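Long-range contact in beta-glucoside phosphorylase BglX (Unidentified, PDB 5VQE), which probably cleaves beta-glucosides by phosphorolysis, as a glycoside phosphorylase of glycoside hydrolase family 3: residues W383-V395 against M539-K553. Numbering follows the deposited sequence.
Sequences WALEIADESITLV and MMIEKLMGRSSFKGK
Two lysines converge on OD1 of Asp389: Lys543 NZ lies 2.7 Å from it, nearly in line with the C-O bond, and Lys551 NZ 2.8 Å away on the syn lone pair. Asp389 presents its carboxylate here because CG stands anti to the backbone N (chi1 -179°), while OD2 accepts a hydrogen bond from a water. Each ammonium has further work. The three N-H groups of Lys543 are shared among four oxygens: besides OD1 these are Asp389 O, met on a lone pair in the carbonyl plane, Ser548 OG, and, at 2.6 Å from NZ, Ser549 O, which Lys551 NZ reaches from the opposite face of its carbonyl plane. One carboxylate oxygen and one carbonyl thus hold two cations together, a gathering that the negative charge of Asp389 probably makes tolerable. An alanine in place of Lys543 would probably leave Asp389 OD1 with Lys551 alone as its cationic partner and Ser549 O with one donor fewer, so that 548-551 would be tied less firmly to the end of helix 378-391.

Apolar groups fill in beside this network. Met539 folds back so that its CE rests 3.6 Å from Asp389 CB, while Ile392 sets CG2 at the edge of the Phe550 ring, near Met540 CE. Leu394 lies over one face of that ring, its CG 4.0 Å from the centroid in a CH-pi contact, and Lys543 CB lies over the opposite face. Beyond the ring, Gly552 N donates to Ile392 O (3.0 Å) from above the carbonyl plane, and Gly552 CA approaches Ser391 O closely; a CB there would clash with that oxygen. A water joins Asp389 O, Ile392 O and Lys551 N.

Strand 393-397, at one edge of the mixed sheet, pairs with 525-528; the contact exemplifies a partly buried salt-bridge network tying a helix-to-strand junction to the C-terminal tail that follows the Schellman-capped helix 534-544.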
loop_
_atom_site.group_PDB
_atom_site.type_symbol
_atom_site.label_atom_id
_atom_site.label_comp_id
_atom_site.label_asym_id
_atom_site.label_seq_id
_atom_site.Cartn_x
_atom_site.Cartn_y
_atom_site.Cartn_z
ATOM N N TRP A 383 13.213 3.206 -15.010
ATOM C CA TRP A 383 13.137 2.146 -14.009
ATOM C C TRP A 383 11.818 1.390 -14.100
ATOM O O TRP A 383 11.782 0.170 -13.911
ATOM C CB TRP A 383 13.308 2.732 -12.607
ATOM C CG TRP A 383 14.711 3.096 -12.248
ATOM C CD1 TRP A 383 15.853 2.636 -12.828
ATOM C CD2 TRP A 383 15.122 4.002 -11.212
ATOM N NE1 TRP A 383 16.953 3.200 -12.220
ATOM C CE2 TRP A 383 16.529 4.041 -11.226
ATOM C CE3 TRP A 383 14.436 4.785 -10.282
ATOM C CZ2 TRP A 383 17.260 4.827 -10.344
ATOM C CZ3 TRP A 383 15.157 5.559 -9.411
ATOM C CH2 TRP A 383 16.558 5.581 -9.447
ATOM N N ALA A 384 10.719 2.100 -14.369
ATOM C CA ALA A 384 9.434 1.426 -14.530
ATOM C C ALA A 384 9.466 0.451 -15.698
ATOM O O ALA A 384 8.882 -0.639 -15.628
ATOM C CB ALA A 384 8.322 2.454 -14.724
ATOM N N LEU A 385 10.138 0.830 -16.789
ATOM C CA LEU A 385 10.229 -0.062 -17.937
ATOM C C LEU A 385 11.088 -1.281 -17.626
ATOM O O LEU A 385 10.737 -2.403 -18.007
ATOM C CB LEU A 385 10.788 0.694 -19.143
ATOM C CG LEU A 385 10.286 0.206 -20.503
ATOM C CD1 LEU A 385 8.796 0.487 -20.654
ATOM C CD2 LEU A 385 11.060 0.867 -21.635
ATOM N N GLU A 386 12.218 -1.083 -16.938
ATOM C CA GLU A 386 13.068 -2.209 -16.558
ATOM C C GLU A 386 12.320 -3.190 -15.664
ATOM O O GLU A 386 12.426 -4.410 -15.838
ATOM C CB GLU A 386 14.319 -1.697 -15.848
ATOM C CG GLU A 386 15.200 -0.814 -16.707
ATOM C CD GLU A 386 16.369 -0.236 -15.936
ATOM O OE1 GLU A 386 16.433 -0.425 -14.698
ATOM O OE2 GLU A 386 17.221 0.411 -16.572
ATOM N N ILE A 387 11.574 -2.674 -14.687
ATOM C CA ILE A 387 10.861 -3.552 -13.768
ATOM C C ILE A 387 9.786 -4.332 -14.512
ATOM O O ILE A 387 9.614 -5.536 -14.291
ATOM C CB ILE A 387 10.303 -2.730 -12.590
ATOM C CG1 ILE A 387 11.481 -2.213 -11.746
ATOM C CG2 ILE A 387 9.389 -3.566 -11.712
ATOM C CD1 ILE A 387 11.122 -1.127 -10.771
ATOM N N ALA A 388 9.068 -3.683 -15.431
ATOM C CA ALA A 388 8.102 -4.423 -16.233
ATOM C C ALA A 388 8.797 -5.506 -17.055
ATOM O O ALA A 388 8.336 -6.650 -17.115
ATOM C CB ALA A 388 7.319 -3.464 -17.130
ATOM N N ASP A 389 9.930 -5.170 -17.670
ATOM C CA ASP A 389 10.676 -6.163 -18.432
ATOM C C ASP A 389 11.045 -7.358 -17.561
ATOM O O ASP A 389 10.961 -8.509 -18.004
ATOM C CB ASP A 389 11.932 -5.521 -19.027
ATOM C CG ASP A 389 12.759 -6.494 -19.854
ATOM O OD1 ASP A 389 12.263 -7.590 -20.198
ATOM O OD2 ASP A 389 13.930 -6.170 -20.141
ATOM N N GLU A 390 11.437 -7.112 -16.311
ATOM C CA GLU A 390 11.901 -8.193 -15.451
ATOM C C GLU A 390 10.777 -8.905 -14.714
ATOM O O GLU A 390 10.996 -10.019 -14.227
ATOM C CB GLU A 390 12.898 -7.667 -14.414
ATOM C CG GLU A 390 14.163 -7.021 -14.985
ATOM C CD GLU A 390 15.120 -8.014 -15.656
ATOM O OE1 GLU A 390 15.060 -9.234 -15.358
ATOM O OE2 GLU A 390 15.941 -7.571 -16.496
ATOM N N SER A 391 9.590 -8.304 -14.624
ATOM C CA SER A 391 8.553 -8.812 -13.731
ATOM C C SER A 391 7.579 -9.771 -14.409
ATOM O O SER A 391 7.139 -10.747 -13.784
ATOM C CB SER A 391 7.771 -7.646 -13.117
ATOM O OG SER A 391 6.967 -6.997 -14.083
ATOM N N ILE A 392 7.218 -9.520 -15.669
ATOM C CA ILE A 392 6.103 -10.241 -16.270
ATOM C C ILE A 392 6.414 -11.729 -16.291
ATOM O O ILE A 392 7.510 -12.149 -16.681
ATOM C CB ILE A 392 5.799 -9.681 -17.667
ATOM C CG1 ILE A 392 5.400 -8.211 -17.541
ATOM C CG2 ILE A 392 4.674 -10.488 -18.340
ATOM C CD1 ILE A 392 5.114 -7.516 -18.859
ATOM N N THR A 393 5.443 -12.537 -15.859
ATOM C CA THR A 393 5.677 -13.937 -15.522
ATOM C C THR A 393 4.810 -14.835 -16.387
ATOM O O THR A 393 3.580 -14.728 -16.361
ATOM C CB THR A 393 5.379 -14.201 -14.044
ATOM O OG1 THR A 393 6.131 -13.289 -13.233
ATOM C CG2 THR A 393 5.738 -15.629 -13.677
ATOM N N LEU A 394 5.453 -15.731 -17.136
ATOM C CA LEU A 394 4.751 -16.786 -17.862
ATOM C C LEU A 394 4.448 -17.920 -16.884
ATOM O O LEU A 394 5.354 -18.661 -16.493
ATOM C CB LEU A 394 5.616 -17.276 -19.021
ATOM C CG LEU A 394 5.007 -17.622 -20.379
ATOM C CD1 LEU A 394 5.868 -18.685 -21.080
ATOM C CD2 LEU A 394 3.568 -18.069 -20.287
ATOM N N VAL A 395 3.187 -18.057 -16.476
ATOM C CA VAL A 395 2.814 -19.012 -15.426
ATOM C C VAL A 395 2.475 -20.372 -16.008
ATOM O O VAL A 395 2.922 -21.410 -15.511
ATOM C CB VAL A 395 1.625 -18.464 -14.605
ATOM C CG1 VAL A 395 1.208 -19.457 -13.513
ATOM C CG2 VAL A 395 1.961 -17.119 -14.006
ATOM N N MET A 539 5.619 -3.600 -22.415
ATOM C CA MET A 539 6.514 -4.748 -22.299
ATOM C C MET A 539 5.770 -6.061 -22.517
ATOM O O MET A 539 6.354 -7.028 -23.020
ATOM C CB MET A 539 7.216 -4.742 -20.939
ATOM C CG MET A 539 8.297 -3.684 -20.796
ATOM S SD MET A 539 9.497 -3.715 -22.163
ATOM C CE MET A 539 10.025 -5.404 -22.114
ATOM N N MET A 540 4.491 -6.118 -22.157
ATOM C CA MET A 540 3.691 -7.292 -22.486
ATOM C C MET A 540 3.677 -7.526 -23.992
ATOM O O MET A 540 3.865 -8.651 -24.462
ATOM C CB MET A 540 2.268 -7.110 -21.960
ATOM C CG MET A 540 1.344 -8.286 -22.237
ATOM S SD MET A 540 1.811 -9.778 -21.351
ATOM C CE MET A 540 1.234 -9.365 -19.712
ATOM N N ILE A 541 3.432 -6.465 -24.763
ATOM C CA ILE A 541 3.441 -6.566 -26.219
ATOM C C ILE A 541 4.768 -7.129 -26.700
ATOM O O ILE A 541 4.805 -8.064 -27.507
ATOM C CB ILE A 541 3.144 -5.192 -26.847
ATOM C CG1 ILE A 541 1.653 -4.865 -26.732
ATOM C CG2 ILE A 541 3.609 -5.128 -28.310
ATOM C CD1 ILE A 541 0.734 -5.744 -27.591
ATOM N N GLU A 542 5.883 -6.570 -26.215
ATOM C CA GLU A 542 7.185 -7.051 -26.662
ATOM C C GLU A 542 7.334 -8.542 -26.403
ATOM O O GLU A 542 7.881 -9.274 -27.234
ATOM C CB GLU A 542 8.306 -6.266 -25.978
ATOM C CG GLU A 542 8.297 -4.786 -26.298
ATOM C CD GLU A 542 8.410 -4.522 -27.789
ATOM O OE1 GLU A 542 9.330 -5.087 -28.409
ATOM O OE2 GLU A 542 7.570 -3.778 -28.344
ATOM N N LYS A 543 6.839 -9.019 -25.262
ATOM C CA LYS A 543 7.062 -10.411 -24.902
ATOM C C LYS A 543 6.105 -11.341 -25.639
ATOM O O LYS A 543 6.488 -12.450 -26.028
ATOM C CB LYS A 543 6.936 -10.563 -23.389
ATOM C CG LYS A 543 8.086 -9.897 -22.638
ATOM C CD LYS A 543 7.757 -9.667 -21.168
ATOM C CE LYS A 543 8.769 -8.743 -20.508
ATOM N NZ LYS A 543 10.168 -9.231 -20.665
ATOM N N LEU A 544 4.861 -10.912 -25.842
ATOM C CA LEU A 544 3.929 -11.725 -26.614
ATOM C C LEU A 544 4.416 -11.903 -28.046
ATOM O O LEU A 544 4.265 -12.981 -28.629
ATOM C CB LEU A 544 2.545 -11.089 -26.604
ATOM C CG LEU A 544 1.835 -11.083 -25.253
ATOM C CD1 LEU A 544 0.546 -10.279 -25.343
ATOM C CD2 LEU A 544 1.560 -12.485 -24.770
ATOM N N MET A 545 5.010 -10.860 -28.623
ATOM C CA MET A 545 5.546 -10.918 -29.977
ATOM C C MET A 545 6.904 -11.604 -30.050
ATOM O O MET A 545 7.428 -11.783 -31.154
ATOM C CB MET A 545 5.648 -9.507 -30.555
ATOM C CG MET A 545 4.336 -8.741 -30.587
ATOM S SD MET A 545 3.001 -9.665 -31.385
ATOM C CE MET A 545 3.627 -9.784 -33.062
ATOM N N GLY A 546 7.479 -12.004 -28.917
ATOM C CA GLY A 546 8.724 -12.743 -28.926
ATOM C C GLY A 546 9.968 -11.897 -29.086
ATOM O O GLY A 546 11.048 -12.452 -29.311
ATOM N N ARG A 547 9.851 -10.574 -28.991
ATOM C CA ARG A 547 11.004 -9.689 -29.021
ATOM C C ARG A 547 11.645 -9.501 -27.652
ATOM O O ARG A 547 12.712 -8.887 -27.561
ATOM C CB ARG A 547 10.599 -8.322 -29.577
ATOM C CG ARG A 547 10.010 -8.371 -30.982
ATOM C CD ARG A 547 9.838 -6.972 -31.547
ATOM N NE ARG A 547 8.767 -6.213 -30.908
ATOM C CZ ARG A 547 7.521 -6.121 -31.367
ATOM N NH1 ARG A 547 7.156 -6.751 -32.482
ATOM N NH2 ARG A 547 6.631 -5.392 -30.707
ATOM N N SER A 548 11.016 -9.994 -26.588
ATOM C CA SER A 548 11.541 -9.866 -25.234
ATOM C C SER A 548 11.194 -11.138 -24.482
ATOM O O SER A 548 10.052 -11.600 -24.548
ATOM C CB SER A 548 10.954 -8.636 -24.520
ATOM O OG SER A 548 11.313 -8.606 -23.145
ATOM N N SER A 549 12.175 -11.713 -23.791
ATOM C CA SER A 549 11.940 -12.954 -23.073
ATOM C C SER A 549 11.105 -12.701 -21.821
ATOM O O SER A 549 11.094 -11.599 -21.265
ATOM C CB SER A 549 13.264 -13.606 -22.682
ATOM O OG SER A 549 14.036 -12.729 -21.887
ATOM N N PHE A 550 10.388 -13.736 -21.391
ATOM C CA PHE A 550 9.730 -13.723 -20.088
ATOM C C PHE A 550 10.767 -14.009 -19.014
ATOM O O PHE A 550 11.460 -15.032 -19.061
ATOM C CB PHE A 550 8.602 -14.749 -20.033
ATOM C CG PHE A 550 7.421 -14.383 -20.869
ATOM C CD1 PHE A 550 6.471 -13.496 -20.396
ATOM C CD2 PHE A 550 7.264 -14.917 -22.137
ATOM C CE1 PHE A 550 5.381 -13.149 -21.165
ATOM C CE2 PHE A 550 6.177 -14.579 -22.914
ATOM C CZ PHE A 550 5.231 -13.691 -22.429
ATOM N N LYS A 551 10.881 -13.096 -18.053
ATOM C CA LYS A 551 11.910 -13.161 -17.034
ATOM C C LYS A 551 11.362 -13.238 -15.618
ATOM O O LYS A 551 12.129 -13.546 -14.697
ATOM C CB LYS A 551 12.823 -11.930 -17.133
ATOM C CG LYS A 551 13.434 -11.710 -18.509
ATOM C CD LYS A 551 14.104 -10.346 -18.594
ATOM C CE LYS A 551 14.737 -10.101 -19.971
ATOM N NZ LYS A 551 13.728 -9.801 -21.032
ATOM N N GLY A 552 10.076 -12.958 -15.414
ATOM C CA GLY A 552 9.542 -12.906 -14.068
ATOM C C GLY A 552 9.484 -14.272 -13.416
ATOM O O GLY A 552 9.345 -15.298 -14.075
ATOM N N LYS A 553 9.589 -14.269 -12.088
ATOM C CA LYS A 553 9.444 -15.463 -11.265
ATOM C C LYS A 553 8.343 -15.208 -10.245
ATOM O O LYS A 553 8.419 -14.244 -9.476
ATOM C CB LYS A 553 10.759 -15.808 -10.563
ATOM C CG LYS A 553 10.647 -16.942 -9.552
ATOM C CD LYS A 553 11.946 -17.141 -8.796
ATOM C CE LYS A 553 11.775 -18.146 -7.674
ATOM N NZ LYS A 553 13.085 -18.566 -7.101
HETATM O O HOH W 1 9.356 -10.774 -18.106
HETATM O O HOH W 2 15.448 -7.070 -21.897
HETATM O O HOH W 3 8.274 -15.817 -16.647
#